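Local coordinates for protein dihydropyrimidinase (Dictyostelium discoideum, PDB 2FTW) that catalyses the reversible, zinc-dependent hydrolytic ring opening of 5,6-dihydrouracil and 5,6-dihydrothymine in reductive pyrimidine degradation, at residues L319-T324 with A382-I387. Numbering follows the deposited sequence.
Sequences LDCVGT and ARIFNI
In the core of the (beta-alpha)8-barrel domain, the segment 319-324 that leads to the zinc ligand Asp325 meets the C-terminal end of helix 370-384 through Ile384, whose side chain reaches Asp320 and Cys321. All three residues are buried. No hydrogen bond joins the two segments; the contact rests on a single methyl group. Ile384 CD1 lies 3.7 Å from Asp320 CB and 4.0 Å from Asp320 CG, so the methyl lies alongside the aspartate from CB to the carboxylate, and the two side chains run at about a right angle to each other. An extended end of the isoleucine (chi2 166°) carries the methyl across to the aspartate. Cys321 SG lies 4.2 Å from the same Ile384 CD1, an ordinary apolar contact.

The carboxylate of Asp320 looks to other partners: OD1 forms a salt bridge with Arg261 NH1 and accepts a hydrogen bond from Gly269 N. Asp320 O accepts a hydrogen bond from Arg375 NH2, on the helix that carries Ile384, a polar tie beside the apolar one. Tyr244 and Tyr268, from strands 243-245 and 267-269, also touch Ile384, placing the contact against the barrel strands. The side chain of Cys321 is about 14 Å from a bound zinc ion, so the contact does not reach the metal itself.

Just past Ile384 the helix ends in a Schellman motif, with Asn386 at positive phi (63°) as the C-prime residue. Ile387 N donates to Ala382 O at 2.7 Å, while the companion bond from Asn386 N to Arg383 O is weak. Phe385, the first residue to leave helical geometry, packs edge-to-face on Tyr244, and Ile384 CG2 sits 3.9 Å above the plane of the Phe385 ring, offset toward its rim.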
loop_
_atom_site.group_PDB
_atom_site.type_symbol
_atom_site.label_atom_id
_atom_site.label_comp_id
_atom_site.label_asym_id
_atom_site.label_seq_id
_atom_site.Cartn_x
_atom_site.Cartn_y
_atom_site.Cartn_z
ATOM N N LEU A 319 7.502 -13.807 4.490
ATOM C CA LEU A 319 8.110 -14.419 5.671
ATOM C C LEU A 319 8.626 -15.771 5.216
ATOM O O LEU A 319 8.052 -16.386 4.335
ATOM C CB LEU A 319 7.107 -14.566 6.819
ATOM C CG LEU A 319 6.652 -13.251 7.468
ATOM C CD1 LEU A 319 5.652 -13.517 8.576
ATOM C CD2 LEU A 319 7.813 -12.423 8.014
ATOM N N ASP A 320 9.736 -16.215 5.783
ATOM C CA ASP A 320 10.482 -17.305 5.159
ATOM C C ASP A 320 10.251 -18.642 5.819
ATOM O O ASP A 320 9.878 -19.597 5.149
ATOM C CB ASP A 320 11.972 -16.987 5.115
ATOM C CG ASP A 320 12.260 -15.740 4.328
ATOM O OD1 ASP A 320 12.094 -14.629 4.896
ATOM O OD2 ASP A 320 12.628 -15.873 3.140
ATOM N N CYS A 321 10.465 -18.701 7.127
ATOM C CA CYS A 321 10.478 -19.972 7.849
ATOM C C CYS A 321 9.999 -19.815 9.295
ATOM O O CYS A 321 10.075 -18.732 9.863
ATOM C CB CYS A 321 11.895 -20.539 7.820
ATOM S SG CYS A 321 13.160 -19.301 8.249
ATOM N N VAL A 322 9.534 -20.908 9.889
ATOM C CA VAL A 322 8.934 -20.883 11.226
ATOM C C VAL A 322 9.888 -21.429 12.288
ATOM O O VAL A 322 10.399 -22.536 12.148
ATOM C CB VAL A 322 7.650 -21.729 11.278
ATOM C CG1 VAL A 322 6.857 -21.428 12.550
ATOM C CG2 VAL A 322 6.788 -21.483 10.051
ATOM N N GLY A 323 10.134 -20.633 13.331
ATOM C CA GLY A 323 10.827 -21.099 14.535
ATOM C C GLY A 323 9.812 -21.277 15.657
ATOM O O GLY A 323 8.609 -21.216 15.417
ATOM N N THR A 324 10.289 -21.500 16.875
ATOM C CA THR A 324 9.416 -21.644 18.054
ATOM C C THR A 324 9.683 -20.616 19.155
ATOM O O THR A 324 8.776 -20.257 19.907
ATOM C CB THR A 324 9.537 -23.047 18.713
ATOM O OG1 THR A 324 8.850 -23.041 19.968
ATOM C CG2 THR A 324 10.971 -23.412 18.989
ATOM N N ALA A 382 17.063 -24.142 5.818
ATOM C CA ALA A 382 18.307 -24.824 5.461
ATOM C C ALA A 382 19.152 -23.989 4.508
ATOM O O ALA A 382 20.346 -23.859 4.692
ATOM C CB ALA A 382 18.013 -26.188 4.831
ATOM N N ARG A 383 18.510 -23.428 3.496
ATOM C CA ARG A 383 19.179 -22.556 2.540
ATOM C C ARG A 383 19.657 -21.260 3.206
ATOM O O ARG A 383 20.764 -20.814 2.959
ATOM C CB ARG A 383 18.256 -22.250 1.363
ATOM C CG ARG A 383 18.086 -23.426 0.442
ATOM C CD ARG A 383 17.284 -23.073 -0.787
ATOM N NE ARG A 383 15.869 -22.953 -0.475
ATOM C CZ ARG A 383 14.911 -23.798 -0.856
ATOM N NH1 ARG A 383 15.173 -24.865 -1.591
ATOM N NH2 ARG A 383 13.659 -23.556 -0.488
ATOM N N ILE A 384 18.827 -20.684 4.069
ATOM C CA ILE A 384 19.178 -19.436 4.733
ATOM C C ILE A 384 20.381 -19.595 5.654
ATOM O O ILE A 384 21.246 -18.724 5.689
ATOM C CB ILE A 384 17.971 -18.814 5.490
ATOM C CG1 ILE A 384 16.948 -18.255 4.494
ATOM C CG2 ILE A 384 18.435 -17.673 6.442
ATOM C CD1 ILE A 384 15.569 -17.920 5.138
ATOM N N PHE A 385 20.438 -20.700 6.397
ATOM C CA PHE A 385 21.546 -20.956 7.320
ATOM C C PHE A 385 22.598 -21.898 6.721
ATOM O O PHE A 385 23.458 -22.405 7.428
ATOM C CB PHE A 385 21.007 -21.446 8.673
ATOM C CG PHE A 385 20.177 -20.407 9.378
ATOM C CD1 PHE A 385 20.789 -19.314 9.979
ATOM C CD2 PHE A 385 18.789 -20.465 9.356
ATOM C CE1 PHE A 385 20.026 -18.306 10.606
ATOM C CE2 PHE A 385 18.007 -19.475 9.981
ATOM C CZ PHE A 385 18.627 -18.392 10.607
ATOM N N ASN A 386 22.503 -22.122 5.416
ATOM C CA ASN A 386 23.553 -22.780 4.622
ATOM C C ASN A 386 23.857 -24.222 5.008
ATOM O O ASN A 386 24.995 -24.590 5.223
ATOM C CB ASN A 386 24.845 -21.958 4.603
ATOM C CG ASN A 386 25.700 -22.266 3.383
ATOM O OD1 ASN A 386 25.208 -22.849 2.413
ATOM N ND2 ASN A 386 26.973 -21.887 3.424
ATOM N N ILE A 387 22.802 -25.022 5.108
ATOM C CA ILE A 387 22.918 -26.454 5.402
ATOM C C ILE A 387 22.022 -27.255 4.440
ATOM O O ILE A 387 21.669 -28.394 4.709
ATOM C CB ILE A 387 22.579 -26.731 6.889
ATOM C CG1 ILE A 387 21.143 -26.284 7.212
ATOM C CG2 ILE A 387 23.614 -26.041 7.785
ATOM C CD1 ILE A 387 20.814 -26.156 8.661
#